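Long-range contacts in putative enoyl-CoA hydratase/isomerase (Mycobacterium abscessus, PDB 3RSI), which probably acts as a hydro-lyase of the crotonase-like enoyl-CoA hydratase/isomerase family, in lipid metabolism: residues V19-M24 / A56-G61; L101-I106 / A211-K216; N207-V212 / A260-R265. One frame throughout, in Å; residues are numbered along the deposited sequence.

Interactions 1 and 2 are buried contacts, whereas interaction 3 is only partly so and packs the C-terminal segment on the start of helix 209-222. Interaction 1 stands apart, its nearest atoms about 23 Å from interaction 2 and about 24 Å from interaction 3; the other two share Ala211 and Val212 on helix 209-222, with centres about 11 Å apart. The chemistry changes with position: regular main-chain hydrogen bonding between parallel strands in interaction 1, a buried lysine ammonium on loop carbonyls and two bridging waters in interaction 2, and van der Waals and CH-pi contact without a direct hydrogen bond in interaction 3. All three also touch a second subunit.

Interaction 1 (V19-M24 / A56-G61); sequences VVILTM and AAILTG
Strands 19-24 and 56-61 are the two strands of a right-handed beta-alpha-beta crossover whose helix is 35-50, and they lie in parallel register from Val19 beside Ala56 to Met24 beside Gly61. Five main-chain hydrogen bonds join them. Leu22 N to Ile58 O, at 2.7 Å, has an N-H...O angle of 175°, while Ile58 N reaches Val20 O at 2.8 Å. On the face carrying Val20, Leu22 and Met24, the branch Val20 CG1 lies 3.6 Å from Ala57 CB. Met24 turns at chi3 (-78°), which carries CE back over the neighbouring strand to 3.5 Å from Thr60 O, and its side chain crosses that of Leu59 at about a right angle. Helix 35-50 covers this face, with Phe41 touching both Met24 and Leu59; the beta-alpha-beta unit is part of a crotonase-like fold. On the other face Val19 CG1 meets Ile58 CD1 at 3.8 Å. Thr23 and Thr60 run alongside each other, OG1 of Thr23 lying 3.5 Å from CG2 of Thr60. Thr60 OG1, anti to its own N (chi1 -155°), hydrogen-bonds Ala108 O of the second subunit, whose strand extends the sheet beyond 56-61.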
loop_
_atom_site.group_PDB
_atom_site.type_symbol
_atom_site.label_atom_id
_atom_site.label_comp_id
_atom_site.label_asym_id
_atom_site.label_seq_id
_atom_site.Cartn_x
_atom_site.Cartn_y
_atom_site.Cartn_z
ATOM N N VAL B 19 -22.203 -21.206 1.153
ATOM C CA VAL B 19 -20.846 -21.073 1.731
ATOM C C VAL B 19 -20.152 -22.451 1.864
ATOM O O VAL B 19 -20.781 -23.445 2.223
ATOM C CB VAL B 19 -20.933 -20.380 3.118
ATOM C CG1 VAL B 19 -19.534 -20.140 3.751
ATOM C CG2 VAL B 19 -21.695 -19.064 3.005
ATOM N N VAL B 20 -18.866 -22.510 1.535
ATOM C CA VAL B 20 -18.037 -23.691 1.801
ATOM C C VAL B 20 -17.008 -23.266 2.834
ATOM O O VAL B 20 -16.448 -22.169 2.726
ATOM C CB VAL B 20 -17.313 -24.262 0.522
ATOM C CG1 VAL B 20 -16.761 -23.159 -0.333
ATOM C CG2 VAL B 20 -16.167 -25.207 0.904
ATOM N N ILE B 21 -16.786 -24.127 3.829
ATOM C CA ILE B 21 -15.776 -23.931 4.847
ATOM C C ILE B 21 -14.715 -25.013 4.696
ATOM O O ILE B 21 -15.024 -26.215 4.715
ATOM C CB ILE B 21 -16.366 -24.023 6.269
ATOM C CG1 ILE B 21 -17.496 -23.006 6.445
ATOM C CG2 ILE B 21 -15.271 -23.782 7.324
ATOM C CD1 ILE B 21 -18.423 -23.384 7.560
ATOM N N LEU B 22 -13.476 -24.557 4.545
ATOM C CA LEU B 22 -12.317 -25.404 4.399
ATOM C C LEU B 22 -11.545 -25.354 5.704
ATOM O O LEU B 22 -11.222 -24.266 6.203
ATOM C CB LEU B 22 -11.433 -24.883 3.268
ATOM C CG LEU B 22 -12.063 -24.798 1.876
ATOM C CD1 LEU B 22 -11.048 -24.244 0.885
ATOM C CD2 LEU B 22 -12.534 -26.173 1.448
ATOM N N THR B 23 -11.241 -26.520 6.259
ATOM C CA THR B 23 -10.536 -26.568 7.517
ATOM C C THR B 23 -9.271 -27.392 7.373
ATOM O O THR B 23 -9.356 -28.597 7.151
ATOM C CB THR B 23 -11.401 -27.144 8.639
ATOM O OG1 THR B 23 -12.575 -26.348 8.777
ATOM C CG2 THR B 23 -10.627 -27.145 9.965
ATOM N N MET B 24 -8.121 -26.724 7.496
ATOM C CA MET B 24 -6.832 -27.382 7.494
ATOM C C MET B 24 -6.757 -28.205 8.781
ATOM O O MET B 24 -6.947 -27.668 9.869
ATOM C CB MET B 24 -5.714 -26.348 7.439
ATOM C CG MET B 24 -5.700 -25.545 6.167
ATOM S SD MET B 24 -4.547 -24.169 6.173
ATOM C CE MET B 24 -5.500 -22.982 7.164
ATOM N N ALA B 56 -19.286 -18.041 -1.654
ATOM C CA ALA B 56 -18.177 -17.634 -0.808
ATOM C C ALA B 56 -17.538 -18.859 -0.167
ATOM O O ALA B 56 -18.215 -19.867 0.082
ATOM C CB ALA B 56 -18.662 -16.659 0.279
ATOM N N ALA B 57 -16.237 -18.762 0.091
ATOM C CA ALA B 57 -15.470 -19.803 0.749
ATOM C C ALA B 57 -14.727 -19.228 1.960
ATOM O O ALA B 57 -14.242 -18.087 1.925
ATOM C CB ALA B 57 -14.497 -20.396 -0.210
ATOM N N ILE B 58 -14.655 -20.031 3.022
ATOM C CA ILE B 58 -13.972 -19.669 4.255
ATOM C C ILE B 58 -12.851 -20.672 4.501
ATOM O O ILE B 58 -13.057 -21.888 4.370
ATOM C CB ILE B 58 -14.943 -19.668 5.484
ATOM C CG1 ILE B 58 -16.048 -18.618 5.298
ATOM C CG2 ILE B 58 -14.161 -19.404 6.805
ATOM C CD1 ILE B 58 -17.193 -18.679 6.355
ATOM N N LEU B 59 -11.683 -20.153 4.873
ATOM C CA LEU B 59 -10.513 -20.974 5.184
ATOM C C LEU B 59 -10.106 -20.778 6.625
ATOM O O LEU B 59 -9.920 -19.637 7.077
ATOM C CB LEU B 59 -9.349 -20.599 4.267
ATOM C CG LEU B 59 -8.079 -21.418 4.416
ATOM C CD1 LEU B 59 -8.316 -22.926 4.290
ATOM C CD2 LEU B 59 -7.076 -20.915 3.379
ATOM N N THR B 60 -9.952 -21.884 7.335
ATOM C CA THR B 60 -9.624 -21.867 8.736
ATOM C C THR B 60 -8.835 -23.113 9.080
ATOM O O THR B 60 -8.686 -24.014 8.248
ATOM C CB THR B 60 -10.902 -21.764 9.620
ATOM O OG1 THR B 60 -10.575 -21.172 10.879
ATOM C CG2 THR B 60 -11.559 -23.136 9.854
ATOM N N GLY B 61 -8.331 -23.157 10.311
ATOM C CA GLY B 61 -7.574 -24.294 10.799
ATOM C C GLY B 61 -8.298 -24.985 11.941
ATOM O O GLY B 61 -9.040 -24.355 12.686
#

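Interaction 2 (L101-I106 / A211-K216); sequences LTKPLI and AVRNAK
A buried lysine-to-carbonyl contact, supplemented by water bridges, joins helix 209-222 to the turn that leads into strand 105-109. Lys216 runs fully extended, all four torsions within 10° of 180°, and this delivers NZ to the inside of the turn. There it donates to Lys103 O at 3.1 Å, the nitrogen standing 40° out of the carbonyl plane with a C=O...N angle of 138°. A weak bond to Leu101 O has the same NZ to O length of 3.1 Å. Water 1 accepts from Lys216 NZ at 2.7 Å and also from Leu101 N, so direct and water-mediated bonds hold both main-chain polar groups of Leu101. Asp125 forms a salt bridge with the same ammonium, which would help to stabilise its charge in this buried place, and its carboxylate also accepts from Leu105 N.

One turn earlier on the helix, water 2 donates to Thr102 O and to Arg213 O, each at 2.7 Å, and links two carbonyls that have no direct bond to each other. The aliphatic part of Arg213 lies against Thr102 O, with CB 3.9 Å from that oxygen. Its NH1 comes within 4.1 Å of Lys103 CE, which lies at the guanidinium edge; the two side chains run alongside each other. Lys103 NZ is hydrogen-bonded to Ile54 O and Ile48 O of the second subunit. Val212 points toward the turn, its CG1 lying 3.6 Å from Pro104 CD.

Helix 193-205 touches Pro104 through Ile204, while strand 105-109 pairs with 126-130 in its own chain and with a strand of the second subunit.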
loop_
_atom_site.group_PDB
_atom_site.type_symbol
_atom_site.label_atom_id
_atom_site.label_comp_id
_atom_site.label_asym_id
_atom_site.label_seq_id
_atom_site.Cartn_x
_atom_site.Cartn_y
_atom_site.Cartn_z
ATOM N N LEU B 101 20.908 -1.582 -2.563
ATOM C CA LEU B 101 21.889 -2.308 -1.737
ATOM C C LEU B 101 21.547 -3.792 -1.743
ATOM O O LEU B 101 20.363 -4.160 -1.671
ATOM C CB LEU B 101 21.900 -1.763 -0.310
ATOM C CG LEU B 101 23.145 -2.037 0.528
ATOM C CD1 LEU B 101 24.351 -1.375 -0.102
ATOM C CD2 LEU B 101 22.964 -1.619 2.004
ATOM N N THR B 102 22.566 -4.644 -1.846
ATOM C CA THR B 102 22.348 -6.088 -1.970
ATOM C C THR B 102 22.059 -6.749 -0.627
ATOM O O THR B 102 21.597 -7.911 -0.587
ATOM C CB THR B 102 23.563 -6.817 -2.621
ATOM O OG1 THR B 102 24.715 -6.675 -1.782
ATOM C CG2 THR B 102 23.837 -6.262 -4.031
ATOM N N LYS B 103 22.367 -6.034 0.452
ATOM C CA LYS B 103 22.223 -6.525 1.827
ATOM C C LYS B 103 21.150 -5.694 2.526
ATOM O O LYS B 103 20.846 -4.578 2.091
ATOM C CB LYS B 103 23.545 -6.406 2.614
ATOM C CG LYS B 103 24.811 -6.830 1.877
ATOM C CD LYS B 103 24.923 -8.312 1.788
ATOM C CE LYS B 103 26.227 -8.748 1.041
ATOM N NZ LYS B 103 27.495 -8.630 1.780
ATOM N N PRO B 104 20.550 -6.239 3.596
ATOM C CA PRO B 104 19.530 -5.454 4.299
ATOM C C PRO B 104 20.088 -4.180 4.928
ATOM O O PRO B 104 21.192 -4.183 5.501
ATOM C CB PRO B 104 19.041 -6.399 5.398
ATOM C CG PRO B 104 19.387 -7.765 4.889
ATOM C CD PRO B 104 20.668 -7.597 4.158
ATOM N N LEU B 105 19.303 -3.112 4.822
ATOM C CA LEU B 105 19.654 -1.778 5.346
ATOM C C LEU B 105 18.583 -1.338 6.357
ATOM O O LEU B 105 17.391 -1.260 6.037
ATOM C CB LEU B 105 19.737 -0.778 4.189
ATOM C CG LEU B 105 20.139 0.658 4.492
ATOM C CD1 LEU B 105 21.432 0.664 5.277
ATOM C CD2 LEU B 105 20.254 1.441 3.174
ATOM N N ILE B 106 19.021 -1.118 7.591
ATOM C CA ILE B 106 18.157 -0.772 8.697
ATOM C C ILE B 106 18.362 0.681 9.068
ATOM O O ILE B 106 19.464 1.068 9.442
ATOM C CB ILE B 106 18.495 -1.622 9.935
ATOM C CG1 ILE B 106 18.420 -3.108 9.575
ATOM C CG2 ILE B 106 17.538 -1.301 11.099
ATOM C CD1 ILE B 106 18.997 -4.007 10.650
ATOM N N ALA B 211 19.821 -16.613 1.314
ATOM C CA ALA B 211 18.378 -16.499 1.499
ATOM C C ALA B 211 17.969 -15.044 1.685
ATOM O O ALA B 211 17.066 -14.584 1.011
ATOM C CB ALA B 211 17.930 -17.298 2.677
ATOM N N VAL B 212 18.648 -14.331 2.583
ATOM C CA VAL B 212 18.365 -12.904 2.821
ATOM C C VAL B 212 18.613 -12.017 1.580
ATOM O O VAL B 212 17.768 -11.200 1.215
ATOM C CB VAL B 212 19.141 -12.387 4.077
ATOM C CG1 VAL B 212 19.034 -10.859 4.209
ATOM C CG2 VAL B 212 18.618 -13.107 5.345
ATOM N N ARG B 213 19.767 -12.174 0.927
ATOM C CA ARG B 213 20.084 -11.430 -0.305
ATOM C C ARG B 213 19.052 -11.705 -1.425
ATOM O O ARG B 213 18.503 -10.783 -2.025
ATOM C CB ARG B 213 21.493 -11.829 -0.772
ATOM C CG ARG B 213 21.891 -11.415 -2.174
ATOM C CD ARG B 213 23.313 -11.911 -2.567
ATOM N NE ARG B 213 24.209 -11.881 -1.407
ATOM C CZ ARG B 213 24.832 -12.933 -0.867
ATOM N NH1 ARG B 213 25.597 -12.754 0.210
ATOM N NH2 ARG B 213 24.730 -14.153 -1.386
ATOM N N ASN B 214 18.792 -12.978 -1.709
ATOM C CA ASN B 214 17.852 -13.302 -2.784
ATOM C C ASN B 214 16.430 -12.901 -2.449
ATOM O O ASN B 214 15.674 -12.515 -3.344
ATOM C CB ASN B 214 17.921 -14.778 -3.206
ATOM C CG ASN B 214 19.187 -15.095 -3.991
ATOM O OD1 ASN B 214 20.190 -14.412 -3.840
ATOM N ND2 ASN B 214 19.144 -16.135 -4.821
ATOM N N ALA B 215 16.059 -12.979 -1.175
ATOM C CA ALA B 215 14.724 -12.522 -0.764
ATOM C C ALA B 215 14.554 -11.010 -0.990
ATOM O O ALA B 215 13.563 -10.563 -1.575
ATOM C CB ALA B 215 14.438 -12.904 0.694
ATOM N N LYS B 216 15.516 -10.222 -0.540
ATOM C CA LYS B 216 15.470 -8.781 -0.811
ATOM C C LYS B 216 15.440 -8.489 -2.308
ATOM O O LYS B 216 14.659 -7.671 -2.757
ATOM C CB LYS B 216 16.634 -8.034 -0.164
ATOM C CG LYS B 216 16.577 -6.498 -0.443
ATOM C CD LYS B 216 17.678 -5.674 0.297
ATOM C CE LYS B 216 17.632 -4.229 -0.172
ATOM N NZ LYS B 216 18.491 -3.296 0.615
HETATM O O HOH W 1 18.510 -0.826 -0.517
HETATM O O HOH W 2 20.027 -8.628 -2.599
#

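Interaction 3 (N207-V212 / A260-R265); sequences NGPLAV and ARFTGR
The Phe262 ring is held between Gly208 CA across the contact and Ala260 CB of its own segment: Gly208 CA lies over one face and Ala260 CB over the opposite one, 3.6 Å above the plane and offset toward the rim. Gly208 CA is 3.8 Å from the ring centroid and 25° off the ring normal, which meets the geometry of a CH-pi contact. CD2 and CE2 of Phe262 both lie 3.5 Å from Gly208 N, and the carbonyl carbon of Asn207 and Pro209 CD approach the ring obliquely.

Phe262 has CG anti to its carbonyl carbon (chi1 -62°), which turns the ring so that one face meets Gly208 CA. Its CB then meets the proline ring, 3.6 Å from Pro209 CD. Gly208 is the N-cap residue of helix 209-222, and its O accepts from Val212 N in the first turn, so the aromatic ring packs against the very start of the helix.

Further along, Gly264 passes beside the first helical turn. Pro209 CG is 4.0 Å from Gly264 N, and Leu210 CB lies 3.7 Å from Gly264 O. Gly264 has a positive phi (82°), a backbone shape that glycine adopts readily. Asp246 of helix 245-253 accepts from the N atoms of Thr263 and Gly264, fixing the tail as it crosses. Arg55 of the second subunit donates to Phe262 O and packs on Pro209, while Asn207 ND2 bonds to Leu168 O and Thr169 O of that subunit.

No direct hydrogen bond joins 207-212 to 260-265, so the cohesion between these two segments probably rests largely on van der Waals and CH-pi contact, and hydrogen bonds to Asp246 and to the second subunit help to position them.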
loop_
_atom_site.group_PDB
_atom_site.type_symbol
_atom_site.label_atom_id
_atom_site.label_comp_id
_atom_site.label_asym_id
_atom_site.label_seq_id
_atom_site.Cartn_x
_atom_site.Cartn_y
_atom_site.Cartn_z
ATOM N N ASN B 207 20.405 -15.233 10.035
ATOM C CA ASN B 207 19.664 -15.836 8.922
ATOM C C ASN B 207 20.589 -16.204 7.766
ATOM O O ASN B 207 21.715 -15.701 7.677
ATOM C CB ASN B 207 18.551 -14.889 8.467
ATOM C CG ASN B 207 17.571 -14.570 9.590
ATOM O OD1 ASN B 207 17.496 -15.296 10.604
ATOM N ND2 ASN B 207 16.814 -13.489 9.420
ATOM N N GLY B 208 20.137 -17.101 6.902
ATOM C CA GLY B 208 20.954 -17.549 5.766
ATOM C C GLY B 208 21.268 -16.362 4.870
ATOM O O GLY B 208 20.347 -15.685 4.434
ATOM N N PRO B 209 22.563 -16.087 4.606
ATOM C CA PRO B 209 22.900 -14.884 3.834
ATOM C C PRO B 209 22.474 -14.914 2.369
ATOM O O PRO B 209 22.107 -13.869 1.827
ATOM C CB PRO B 209 24.426 -14.789 3.948
ATOM C CG PRO B 209 24.814 -15.647 5.016
ATOM C CD PRO B 209 23.769 -16.711 5.179
ATOM N N LEU B 210 22.492 -16.086 1.729
ATOM C CA LEU B 210 22.002 -16.179 0.347
ATOM C C LEU B 210 20.481 -16.010 0.325
ATOM O O LEU B 210 19.930 -15.336 -0.560
ATOM C CB LEU B 210 22.426 -17.492 -0.313
ATOM C CG LEU B 210 21.927 -17.728 -1.739
ATOM C CD1 LEU B 210 22.549 -16.746 -2.732
ATOM C CD2 LEU B 210 22.195 -19.190 -2.153
ATOM N N ALA B 211 19.821 -16.613 1.314
ATOM C CA ALA B 211 18.378 -16.499 1.499
ATOM C C ALA B 211 17.969 -15.044 1.685
ATOM O O ALA B 211 17.066 -14.584 1.011
ATOM C CB ALA B 211 17.930 -17.298 2.677
ATOM N N VAL B 212 18.648 -14.331 2.583
ATOM C CA VAL B 212 18.365 -12.904 2.821
ATOM C C VAL B 212 18.613 -12.017 1.580
ATOM O O VAL B 212 17.768 -11.200 1.215
ATOM C CB VAL B 212 19.141 -12.387 4.077
ATOM C CG1 VAL B 212 19.034 -10.859 4.209
ATOM C CG2 VAL B 212 18.618 -13.107 5.345
ATOM N N ALA B 260 22.381 -23.607 13.290
ATOM C CA ALA B 260 22.842 -23.597 11.899
ATOM C C ALA B 260 24.100 -22.747 11.722
ATOM O O ALA B 260 24.205 -21.668 12.303
ATOM C CB ALA B 260 21.732 -23.093 10.979
ATOM N N ARG B 261 25.040 -23.240 10.915
ATOM C CA ARG B 261 26.213 -22.472 10.485
ATOM C C ARG B 261 26.093 -22.224 8.974
ATOM O O ARG B 261 26.412 -23.097 8.166
ATOM C CB ARG B 261 27.493 -23.243 10.807
ATOM N N PHE B 262 25.602 -21.048 8.598
ATOM C CA PHE B 262 25.386 -20.719 7.183
ATOM C C PHE B 262 26.652 -20.108 6.602
ATOM O O PHE B 262 27.405 -19.443 7.322
ATOM C CB PHE B 262 24.245 -19.712 7.021
ATOM C CG PHE B 262 22.917 -20.205 7.495
ATOM C CD1 PHE B 262 22.367 -21.374 6.976
ATOM C CD2 PHE B 262 22.180 -19.471 8.419
ATOM C CE1 PHE B 262 21.129 -21.831 7.398
ATOM C CE2 PHE B 262 20.930 -19.911 8.849
ATOM C CZ PHE B 262 20.403 -21.104 8.346
ATOM N N THR B 263 26.871 -20.331 5.303
ATOM C CA THR B 263 28.029 -19.787 4.602
ATOM C C THR B 263 27.653 -18.887 3.403
ATOM O O THR B 263 28.511 -18.265 2.792
ATOM C CB THR B 263 28.932 -20.931 4.093
ATOM O OG1 THR B 263 28.273 -21.620 3.029
ATOM C CG2 THR B 263 29.266 -21.930 5.222
ATOM N N GLY B 264 26.372 -18.804 3.065
ATOM C CA GLY B 264 25.951 -18.039 1.903
ATOM C C GLY B 264 26.084 -18.759 0.573
ATOM O O GLY B 264 26.072 -18.126 -0.478
ATOM N N ARG B 265 26.209 -20.083 0.616
ATOM C CA ARG B 265 26.285 -20.917 -0.588
ATOM C C ARG B 265 25.313 -22.068 -0.418
ATOM O O ARG B 265 25.198 -22.925 -1.279
ATOM C CB ARG B 265 27.699 -21.480 -0.780
ATOM C CG ARG B 265 28.792 -20.410 -0.717
ATOM C CD ARG B 265 30.159 -20.987 -0.978
ATOM N NE ARG B 265 30.643 -21.782 0.156
ATOM C CZ ARG B 265 31.384 -21.326 1.175
ATOM N NH1 ARG B 265 31.743 -20.041 1.248
ATOM N NH2 ARG B 265 31.768 -22.171 2.144
ATOM O OXT ARG B 265 24.640 -22.151 0.616
#